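Local atomic coordinates of malonyl CoA-acyl carrier protein transacylase (Staphylococcus aureus, PDB entry 3IM9), a protein that catalyses transfer of the malonyl group from malonyl-CoA to holo-acyl carrier protein, supplying malonyl-ACP for fatty acid biosynthesis. Residues Leu53-Met56 / Gly62-Gly65; Glu184-Gly189 / Lys195-Leu200; Ser203-Phe206 / Leu210-Val213. All blocks are in the same frame, centred on the assembly; numbering follows the deposited sequence.

Interaction 1 (Leu53-Met56 / Gly62-Gly65); sequences LETM and GKLG
E54, on helix 52-57, faces the ammonium of K63 across 4.2 Å (OE1 to NZ), too far for a salt bridge. Two waters bridge the pair: each donates to OE1 and accepts from NZ, the first lying 2.7 Å from E54 OE1. The other carboxylate oxygen, OE2, is taken by E60 N and T58 OG1, just after the helix. T55 has the largest share of the contact. Its OG1, which also bonds D51 O one helical turn earlier, receives a weak hydrogen bond of 3.2 Å from K63 NZ. A chi1 of -60° sets OG1 beside the backbone N and CG2 anti to it, and this methyl rests on the backbone of L64, 3.7 Å from its CA. A small β-branched residue suits this place because it offers one polar and one apolar branch. L64 lays its CB 3.7 Å from T55 O, and its CD1 comes within 4.2 Å of M56 CA. M56 points away from the loop and packs on L41 of helix 35-47 and on A73 and H77 of helix 67-84. K63's direct salt bridge is to E61, so E54 reaches it mainly through water. The chemistry implies a hydrated polar edge beside an apolar patch, where T55 O lies against L64 carbons with no hydrogen-bond partner.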
ATOM      1  N   LEU A  53      -9.923 -14.474   9.752  1.00 10.37           N
ATOM      2  CA  LEU A  53      -9.077 -14.543  10.922  1.00  9.79           C
ATOM      3  C   LEU A  53      -8.168 -15.800  10.968  1.00 10.83           C
ATOM      4  O   LEU A  53      -7.011 -15.695  11.369  1.00 11.23           O
ATOM      5  CB  LEU A  53      -9.899 -14.397  12.260  1.00 10.73           C
ATOM      6  CG  LEU A  53     -10.806 -13.147  12.286  1.00 10.06           C
ATOM      7  CD1 LEU A  53     -11.471 -13.063  13.673  1.00 12.13           C
ATOM      8  CD2 LEU A  53      -9.991 -11.870  12.067  1.00 12.04           C
ATOM      9  N   GLU A  54      -8.704 -16.933  10.501  1.00 10.24           N
ATOM     10  CA  GLU A  54      -7.858 -18.152  10.422  1.00 11.24           C
ATOM     11  C   GLU A  54      -6.717 -17.875   9.443  1.00 13.06           C
ATOM     12  O   GLU A  54      -5.560 -18.138   9.723  1.00 11.12           O
ATOM     13  CB  GLU A  54      -8.706 -19.302   9.946  1.00 10.55           C
ATOM     14  CG  GLU A  54      -7.847 -20.637   9.993  1.00 12.87           C
ATOM     15  CD  GLU A  54      -6.776 -20.809   8.965  1.00 13.25           C
ATOM     16  OE1 GLU A  54      -7.001 -20.407   7.815  1.00 15.03           O
ATOM     17  OE2 GLU A  54      -5.742 -21.394   9.344  1.00 15.50           O
ATOM     18  N   THR A  55      -7.082 -17.170   8.370  1.00 12.00           N
ATOM     19  CA  THR A  55      -6.087 -16.906   7.306  1.00 12.00           C
ATOM     20  C   THR A  55      -4.978 -15.995   7.827  1.00 10.89           C
ATOM     21  O   THR A  55      -3.773 -16.233   7.551  1.00 11.51           O
ATOM     22  CB  THR A  55      -6.749 -16.347   6.067  1.00 11.93           C
ATOM     23  OG1 THR A  55      -7.696 -17.293   5.589  1.00 12.43           O
ATOM     24  CG2 THR A  55      -5.703 -16.144   4.894  1.00 13.73           C
ATOM     25  N   MET A  56      -5.358 -15.000   8.664  1.00 10.85           N
ATOM     26  CA  MET A  56      -4.387 -14.103   9.274  1.00  9.67           C
ATOM     27  C   MET A  56      -3.517 -14.825  10.362  1.00  9.93           C
ATOM     28  O   MET A  56      -2.290 -14.636  10.469  1.00 10.83           O
ATOM     29  CB  MET A  56      -5.076 -12.907   9.944  1.00  9.38           C
ATOM     30  CG  MET A  56      -5.656 -11.981   8.829  1.00 10.25           C
ATOM     31  SD  MET A  56      -6.744 -10.739   9.518  1.00 10.43           S
ATOM     32  CE  MET A  56      -5.561  -9.669  10.398  1.00 10.80           C
ATOM     33  N   GLY A  62      -2.342 -21.973   3.497  1.00 15.09           N
ATOM     34  CA  GLY A  62      -1.220 -21.247   2.868  1.00 14.55           C
ATOM     35  C   GLY A  62      -1.672 -20.236   1.804  1.00 15.44           C
ATOM     36  O   GLY A  62      -1.007 -20.099   0.722  1.00 16.68           O
ATOM     37  N   LYS A  63      -2.778 -19.524   2.065  1.00 12.51           N
ATOM     38  CA  LYS A  63      -3.351 -18.575   1.109  1.00 11.74           C
ATOM     39  C   LYS A  63      -3.249 -17.088   1.563  1.00 11.89           C
ATOM     40  O   LYS A  63      -3.792 -16.191   0.876  1.00 11.93           O
ATOM     41  CB  LYS A  63      -4.809 -18.909   0.765  1.00 12.83           C
ATOM     42  CG  LYS A  63      -5.719 -18.823   1.993  1.00 13.42           C
ATOM     43  CD  LYS A  63      -7.157 -19.062   1.592  1.00 14.88           C
ATOM     44  CE  LYS A  63      -8.190 -18.865   2.719  1.00 13.22           C
ATOM     45  NZ  LYS A  63      -8.130 -19.861   3.790  1.00 15.42           N
ATOM     46  N   LEU A  64      -2.576 -16.853   2.672  1.00 10.04           N
ATOM     47  CA  LEU A  64      -2.493 -15.441   3.186  1.00 10.82           C
ATOM     48  C   LEU A  64      -1.809 -14.514   2.160  1.00 10.95           C
ATOM     49  O   LEU A  64      -2.181 -13.357   2.022  1.00 10.60           O
ATOM     50  CB  LEU A  64      -1.795 -15.396   4.567  1.00 11.63           C
ATOM     51  CG  LEU A  64      -1.611 -13.945   5.104  1.00  9.11           C
ATOM     52  CD1 LEU A  64      -3.018 -13.257   5.342  1.00 12.07           C
ATOM     53  CD2 LEU A  64      -0.893 -13.955   6.487  1.00 11.24           C
ATOM     54  N   GLY A  65      -0.841 -15.059   1.417  1.00 10.69           N
ATOM     55  CA  GLY A  65      -0.112 -14.247   0.422  1.00 11.57           C
ATOM     56  C   GLY A  65      -0.775 -14.150  -0.932  1.00 12.38           C
ATOM     57  O   GLY A  65      -0.175 -13.462  -1.796  1.00 13.69           O
TER
HETATM   58  O   HOH W   1      -5.798 -20.574   5.407  1.00 13.26           O
HETATM   59  O   HOH W   2      -9.211 -20.560   6.527  1.00 17.66           O

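Interaction 2 (Glu184-Gly189 / Lys195-Leu200); sequences ELVEKG and KRVMPL
V197 points from its strand toward helix 179-188, and its three side-chain carbons meet successive parts of the facing segment. CB lies 3.9 Å from L185 O. CG1, anti to the backbone N (chi1 178°), settles over the backbone of V186, 3.8 Å from its CA, and also touches the L185 side chain, with 4.0 Å to L185 CG. CG2, the other branch, rests 3.6 Å from G189 CA. Glycine suits that position since a β-carbon there would run into this methyl. Short and branched, valine packs closely between helix and strand. Two residues farther along the strand, P199 CB meets V186 CG2 at 3.9 Å, the valine lying across the proline ring at about a right angle. A water lies within hydrogen-bonding distance of both V186 O and V197 O, where no direct hydrogen bond links the two backbones. The axes of 184-188 and 196-199 approach to 7.6 Å at 144°, so helix and strand run roughly antiparallel. Strand 196-199 is an edge of the mixed sheet, hydrogen-bonded to strand 135-141, with a classic bulge at its start where K195 and R196 both face L141, while L185 packs on V140, V175 and helix 145-155.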
ATOM      1  N   GLU A 184      12.942 -11.462 -19.061  1.00 10.00           N
ATOM      2  CA  GLU A 184      14.169 -11.017 -19.782  1.00 11.29           C
ATOM      3  C   GLU A 184      14.942 -10.075 -18.872  1.00 10.58           C
ATOM      4  O   GLU A 184      16.177 -10.152 -18.834  1.00 11.83           O
ATOM      5  CB  GLU A 184      13.757 -10.334 -21.076  1.00 12.26           C
ATOM      6  CG  GLU A 184      14.941  -9.918 -21.917  1.00 19.79           C
ATOM      7  CD  GLU A 184      14.504  -9.324 -23.279  1.00 24.46           C
ATOM      8  OE1 GLU A 184      13.281  -9.225 -23.532  1.00 24.54           O
ATOM      9  OE2 GLU A 184      15.417  -8.931 -24.054  1.00 27.33           O
ATOM     10  N   LEU A 185      14.258  -9.178 -18.172  1.00  9.90           N
ATOM     11  CA  LEU A 185      14.943  -8.278 -17.222  1.00  9.15           C
ATOM     12  C   LEU A 185      15.610  -9.047 -16.083  1.00 12.07           C
ATOM     13  O   LEU A 185      16.711  -8.697 -15.639  1.00 12.72           O
ATOM     14  CB  LEU A 185      13.965  -7.245 -16.719  1.00 11.66           C
ATOM     15  CG  LEU A 185      14.606  -6.223 -15.815  1.00 11.94           C
ATOM     16  CD1 LEU A 185      15.762  -5.503 -16.487  1.00 16.91           C
ATOM     17  CD2 LEU A 185      13.522  -5.210 -15.319  1.00 20.19           C
ATOM     18  N   VAL A 186      14.882 -10.008 -15.513  1.00 10.77           N
ATOM     19  CA  VAL A 186      15.442 -10.880 -14.467  1.00 12.33           C
ATOM     20  C   VAL A 186      16.777 -11.504 -15.015  1.00 12.25           C
ATOM     21  O   VAL A 186      17.783 -11.512 -14.271  1.00 14.01           O
ATOM     22  CB  VAL A 186      14.434 -11.973 -14.034  1.00 12.66           C
ATOM     23  CG1 VAL A 186      15.193 -12.980 -13.092  1.00 14.20           C
ATOM     24  CG2 VAL A 186      13.298 -11.294 -13.285  1.00 12.04           C
ATOM     25  N   GLU A 187      16.719 -12.020 -16.226  1.00 11.07           N
ATOM     26  CA  GLU A 187      17.911 -12.747 -16.777  1.00 13.14           C
ATOM     27  C   GLU A 187      19.048 -11.786 -17.032  1.00 13.95           C
ATOM     28  O   GLU A 187      20.188 -12.141 -16.672  1.00 14.42           O
ATOM     29  CB  GLU A 187      17.561 -13.401 -18.099  1.00 15.08           C
ATOM     30  CG  GLU A 187      16.630 -14.568 -17.881  1.00 21.20           C
ATOM     31  CD  GLU A 187      16.060 -15.099 -19.196  1.00 30.85           C
ATOM     32  OE1 GLU A 187      15.367 -16.135 -19.101  1.00 37.59           O
ATOM     33  OE2 GLU A 187      16.287 -14.498 -20.291  1.00 34.31           O
ATOM     34  N   LYS A 188      18.756 -10.620 -17.611  1.00 12.82           N
ATOM     35  CA  LYS A 188      19.807  -9.675 -17.997  1.00 14.62           C
ATOM     36  C   LYS A 188      20.136  -8.643 -16.970  1.00 12.97           C
ATOM     37  O   LYS A 188      21.095  -7.851 -17.173  1.00 11.67           O
ATOM     38  CB  LYS A 188      19.403  -8.891 -19.290  1.00 17.57           C
ATOM     39  CG  LYS A 188      19.173  -9.874 -20.357  1.00 22.23           C
ATOM     40  CD  LYS A 188      18.843  -9.104 -21.659  1.00 29.90           C
ATOM     41  CE  LYS A 188      20.022  -8.275 -22.140  1.00 30.87           C
ATOM     42  NZ  LYS A 188      19.951  -7.995 -23.644  1.00 32.50           N
ATOM     43  N   GLY A 189      19.379  -8.559 -15.859  1.00 13.51           N
ATOM     44  CA  GLY A 189      19.516  -7.423 -14.878  1.00 14.56           C
ATOM     45  C   GLY A 189      20.929  -7.172 -14.373  1.00 13.94           C
ATOM     46  O   GLY A 189      21.371  -6.025 -14.396  1.00 12.91           O
ATOM     47  N   LYS A 195      21.924  -4.174  -9.158  1.00 13.66           N
ATOM     48  CA  LYS A 195      22.469  -4.990  -8.068  1.00 16.12           C
ATOM     49  C   LYS A 195      21.730  -6.322  -8.018  1.00 14.87           C
ATOM     50  O   LYS A 195      22.334  -7.384  -7.832  1.00 15.38           O
ATOM     51  CB  LYS A 195      22.311  -4.327  -6.721  1.00 18.29           C
ATOM     52  CG  LYS A 195      22.958  -5.054  -5.552  1.00 25.23           C
ATOM     53  CD  LYS A 195      24.464  -4.734  -5.591  1.00 31.59           C
ATOM     54  CE  LYS A 195      25.253  -5.306  -4.385  1.00 30.35           C
ATOM     55  NZ  LYS A 195      26.658  -4.855  -4.726  1.00 34.85           N
ATOM     56  N   ARG A 196      20.418  -6.285  -8.216  1.00 13.04           N
ATOM     57  CA  ARG A 196      19.634  -7.515  -8.235  1.00 14.08           C
ATOM     58  C   ARG A 196      18.234  -7.288  -8.789  1.00 12.91           C
ATOM     59  O   ARG A 196      17.542  -6.357  -8.378  1.00 10.68           O
ATOM     60  CB  ARG A 196      19.551  -8.118  -6.831  1.00 18.52           C
ATOM     61  CG  ARG A 196      18.132  -8.367  -6.346  1.00 27.34           C
ATOM     62  CD  ARG A 196      17.881  -9.846  -6.107  1.00 30.02           C
ATOM     63  NE  ARG A 196      18.052 -10.212  -4.704  1.00 33.01           N
ATOM     64  CZ  ARG A 196      17.533 -11.301  -4.147  1.00 38.66           C
ATOM     65  NH1 ARG A 196      17.739 -11.554  -2.863  1.00 40.03           N
ATOM     66  NH2 ARG A 196      16.806 -12.138  -4.875  1.00 39.91           N
ATOM     67  N   VAL A 197      17.815  -8.141  -9.720  1.00 12.48           N
ATOM     68  CA  VAL A 197      16.469  -8.019 -10.282  1.00 12.53           C
ATOM     69  C   VAL A 197      15.735  -9.264  -9.731  1.00 12.21           C
ATOM     70  O   VAL A 197      16.051 -10.414 -10.115  1.00 14.44           O
ATOM     71  CB  VAL A 197      16.389  -7.966 -11.783  1.00 11.33           C
ATOM     72  CG1 VAL A 197      14.845  -7.881 -12.223  1.00 12.79           C
ATOM     73  CG2 VAL A 197      17.094  -6.731 -12.314  1.00 11.86           C
ATOM     74  N   MET A 198      14.836  -9.042  -8.771  1.00 10.57           N
ATOM     75  CA  MET A 198      14.102 -10.150  -8.097  1.00 12.04           C
ATOM     76  C   MET A 198      12.701 -10.280  -8.676  1.00 11.26           C
ATOM     77  O   MET A 198      11.912  -9.371  -8.519  1.00 10.40           O
ATOM     78  CB  MET A 198      14.044  -9.743  -6.593  1.00 14.60           C
ATOM     79  CG  MET A 198      13.379 -10.812  -5.816  1.00 15.92           C
ATOM     80  SD  MET A 198      12.743 -10.177  -4.154  1.00 24.19           S
ATOM     81  CE  MET A 198      14.311 -10.315  -3.318  1.00 32.92           C
ATOM     82  N   PRO A 199      12.376 -11.415  -9.363  1.00 10.53           N
ATOM     83  CA  PRO A 199      11.017 -11.588  -9.785  1.00 11.54           C
ATOM     84  C   PRO A 199      10.205 -11.762  -8.508  1.00 11.29           C
ATOM     85  O   PRO A 199      10.717 -12.401  -7.536  1.00 12.71           O
ATOM     86  CB  PRO A 199      11.081 -12.941 -10.581  1.00 12.52           C
ATOM     87  CG  PRO A 199      12.222 -13.679 -10.040  1.00 14.28           C
ATOM     88  CD  PRO A 199      13.203 -12.624  -9.534  1.00 13.25           C
ATOM     89  N   LEU A 200       8.979 -11.271  -8.535  1.00 11.49           N
ATOM     90  CA  LEU A 200       8.136 -11.247  -7.336  1.00 11.43           C
ATOM     91  C   LEU A 200       6.987 -12.254  -7.430  1.00 14.22           C
ATOM     92  O   LEU A 200       6.518 -12.649  -8.509  1.00 16.01           O
ATOM     93  CB  LEU A 200       7.513  -9.851  -7.145  1.00 12.81           C
ATOM     94  CG  LEU A 200       8.562  -8.730  -6.872  1.00 11.75           C
ATOM     95  CD1 LEU A 200       7.905  -7.452  -6.637  1.00 12.95           C
ATOM     96  CD2 LEU A 200       9.501  -9.026  -5.633  1.00 14.30           C
TER
HETATM   97  O   HOH W   3      18.074 -11.854 -11.561  1.00 33.33           O

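Interaction 3 (Ser203-Phe206 / Leu210-Val213); sequences SGPF and LMKV. With ACT (acetate ion), chain C.
Apolar contacts make up most of the meeting between P205, F206 and the 3-10 turn of L210 and M211. The P205 ring lies across L210 at about a right angle, its CG 3.9 Å from L210 CB, while L210 CD1 touches the same ring. M211 takes up more surface than any other residue here. Its CG stands 3.2 Å from P205 O. Beyond it the chain bends at chi2 (-53°) and chi3 (-65°), which brings CE 3.8 Å from F206 CD1. An unbranched, flexible methionine suits a place lying against both a rigid proline and an aromatic ring.

The sulfur-aromatic contact belongs to the same pair. M211 SD sits in the plane of the F206 ring at its edge, 5.3 Å from the centroid, so it meets the ring's C-H rim rather than its π cloud. P205 is the centre of an inverse gamma turn, and G204 O lies over the centre of one ring face.

Hydrogen bonds involve acetate, probably from the crystallisation liquor. S203 N and S203 OG both donate to its OXT, each at 2.7 Å, and the same oxygen lies at the F206 edge, 3.2 Å from CE2. T67 N also binds the acetate.

Both segments belong to the loop between strand 196-199 and helix 215-222. Helix 112-128 covers F206 and M211 through M126, F130 packs on P205 and L210, F206 O bonds S176 OG of strand 172-176, and F206 directly precedes H207, a probable active-site residue.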
ATOM      1  N   SER A 203       0.320 -12.330  -8.996  1.00 16.33           N
ATOM      2  CA  SER A 203      -0.509 -13.004  -9.998  1.00 19.49           C
ATOM      3  C   SER A 203      -0.702 -12.239 -11.287  1.00 19.51           C
ATOM      4  O   SER A 203      -1.154 -12.793 -12.347  1.00 22.04           O
ATOM      5  CB  SER A 203      -1.795 -13.514  -9.362  1.00 21.60           C
ATOM      6  OG  SER A 203      -2.510 -12.519  -8.726  1.00 28.83           O
ATOM      7  N   GLY A 204      -0.246 -10.990 -11.306  1.00 14.73           N
ATOM      8  CA  GLY A 204      -0.434 -10.301 -12.558  1.00 12.63           C
ATOM      9  C   GLY A 204       0.462  -9.052 -12.627  1.00 10.58           C
ATOM     10  O   GLY A 204       1.286  -8.825 -11.734  1.00 11.11           O
ATOM     11  N   PRO A 205       0.249  -8.198 -13.638  1.00 10.05           N
ATOM     12  CA  PRO A 205       1.097  -7.080 -13.966  1.00  9.76           C
ATOM     13  C   PRO A 205       0.499  -5.856 -13.254  1.00 10.03           C
ATOM     14  O   PRO A 205       0.104  -4.871 -13.844  1.00 10.74           O
ATOM     15  CB  PRO A 205       1.010  -7.022 -15.520  1.00  8.85           C
ATOM     16  CG  PRO A 205      -0.480  -7.398 -15.744  1.00  9.51           C
ATOM     17  CD  PRO A 205      -0.753  -8.472 -14.722  1.00 10.29           C
ATOM     18  N   PHE A 206       0.559  -5.903 -11.920  1.00 10.06           N
ATOM     19  CA  PHE A 206      -0.104  -4.849 -11.119  1.00 10.00           C
ATOM     20  C   PHE A 206       0.567  -3.494 -11.281  1.00  9.11           C
ATOM     21  O   PHE A 206       1.800  -3.380 -11.508  1.00 10.69           O
ATOM     22  CB  PHE A 206      -0.195  -5.238  -9.628  1.00 10.17           C
ATOM     23  CG  PHE A 206      -0.832  -6.612  -9.397  1.00 10.89           C
ATOM     24  CD1 PHE A 206      -1.874  -7.071 -10.229  1.00 10.03           C
ATOM     25  CD2 PHE A 206      -0.349  -7.410  -8.361  1.00 12.13           C
ATOM     26  CE1 PHE A 206      -2.445  -8.387 -10.025  1.00 14.01           C
ATOM     27  CE2 PHE A 206      -0.952  -8.668  -8.121  1.00 14.73           C
ATOM     28  CZ  PHE A 206      -1.964  -9.135  -8.985  1.00 14.92           C
ATOM     29  N   LEU A 210      -1.556  -2.382 -18.220  1.00 11.01           N
ATOM     30  CA  LEU A 210      -2.358  -3.563 -18.496  1.00 12.59           C
ATOM     31  C   LEU A 210      -3.555  -3.727 -17.543  1.00 12.14           C
ATOM     32  O   LEU A 210      -4.541  -4.335 -17.939  1.00 12.77           O
ATOM     33  CB  LEU A 210      -1.501  -4.832 -18.450  1.00 13.02           C
ATOM     34  CG  LEU A 210      -0.314  -4.884 -19.506  1.00 14.34           C
ATOM     35  CD1 LEU A 210       0.530  -6.071 -19.244  1.00 14.01           C
ATOM     36  CD2 LEU A 210      -1.012  -4.963 -20.887  1.00 19.38           C
ATOM     37  N   MET A 211      -3.477  -3.133 -16.319  1.00 11.31           N
ATOM     38  CA  MET A 211      -4.567  -3.324 -15.363  1.00 11.20           C
ATOM     39  C   MET A 211      -5.815  -2.493 -15.728  1.00 12.26           C
ATOM     40  O   MET A 211      -6.820  -2.573 -15.033  1.00 13.07           O
ATOM     41  CB  MET A 211      -4.084  -2.974 -13.964  1.00 10.74           C
ATOM     42  CG  MET A 211      -2.913  -3.926 -13.473  1.00 11.65           C
ATOM     43  SD  MET A 211      -3.339  -5.684 -13.609  1.00 12.34           S
ATOM     44  CE  MET A 211      -4.750  -5.814 -12.385  1.00 11.65           C
ATOM     45  N   LYS A 212      -5.739  -1.727 -16.835  1.00 11.84           N
ATOM     46  CA  LYS A 212      -7.006  -1.083 -17.290  1.00 12.03           C
ATOM     47  C   LYS A 212      -8.101  -2.088 -17.536  1.00 13.56           C
ATOM     48  O   LYS A 212      -9.306  -1.733 -17.480  1.00 15.44           O
ATOM     49  CB  LYS A 212      -6.710  -0.275 -18.548  1.00 15.00           C
ATOM     50  CG  LYS A 212      -6.004   0.973 -18.160  1.00 19.39           C
ATOM     51  CD  LYS A 212      -5.500   1.707 -19.437  1.00 30.60           C
ATOM     52  CE  LYS A 212      -4.576   2.946 -19.121  1.00 35.19           C
ATOM     53  NZ  LYS A 212      -4.059   3.671 -20.370  1.00 36.97           N
ATOM     54  N   VAL A 213      -7.780  -3.368 -17.732  1.00 12.45           N
ATOM     55  CA  VAL A 213      -8.795  -4.418 -17.978  1.00 13.86           C
ATOM     56  C   VAL A 213      -9.793  -4.551 -16.834  1.00 15.70           C
ATOM     57  O   VAL A 213     -10.895  -5.107 -17.082  1.00 17.30           O
ATOM     58  CB  VAL A 213      -8.207  -5.823 -18.337  1.00 14.98           C
ATOM     59  CG1 VAL A 213      -7.458  -5.742 -19.654  1.00 17.89           C
ATOM     60  CG2 VAL A 213      -7.390  -6.393 -17.183  1.00 14.22           C
TER
HETATM   61  C   ACT C 801      -0.815 -11.965  -5.504  1.00 24.22           C
HETATM   62  O   ACT C 801      -1.659 -12.802  -5.211  1.00 23.13           O
HETATM   63  OXT ACT C 801      -0.916 -11.568  -6.700  1.00 27.69           O
HETATM   64  CH3 ACT C 801       0.217 -11.455  -4.566  1.00 24.15           C

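Overall arrangement
The three contacts follow one another along the chain without overlapping. Interactions 2 and 3 adjoin in sequence, only two residues separating L200 from S203, yet their centres are 19 Å apart: the chain leaves the edge strand of the mixed sheet and enters the loop bearing H207. Interaction 3 is the one close to the probable active site, with the F206 side chain about 4 Å from that of H207 and about 7 Å from that of S97, while the M211 side chain lies about 9 Å from the bound calcium. Interaction 1 has its centre 23 Å from that of interaction 3, although their nearest atoms come within about 7 Å; the acetate held by S203 also bonds T67, shortly after 62-65.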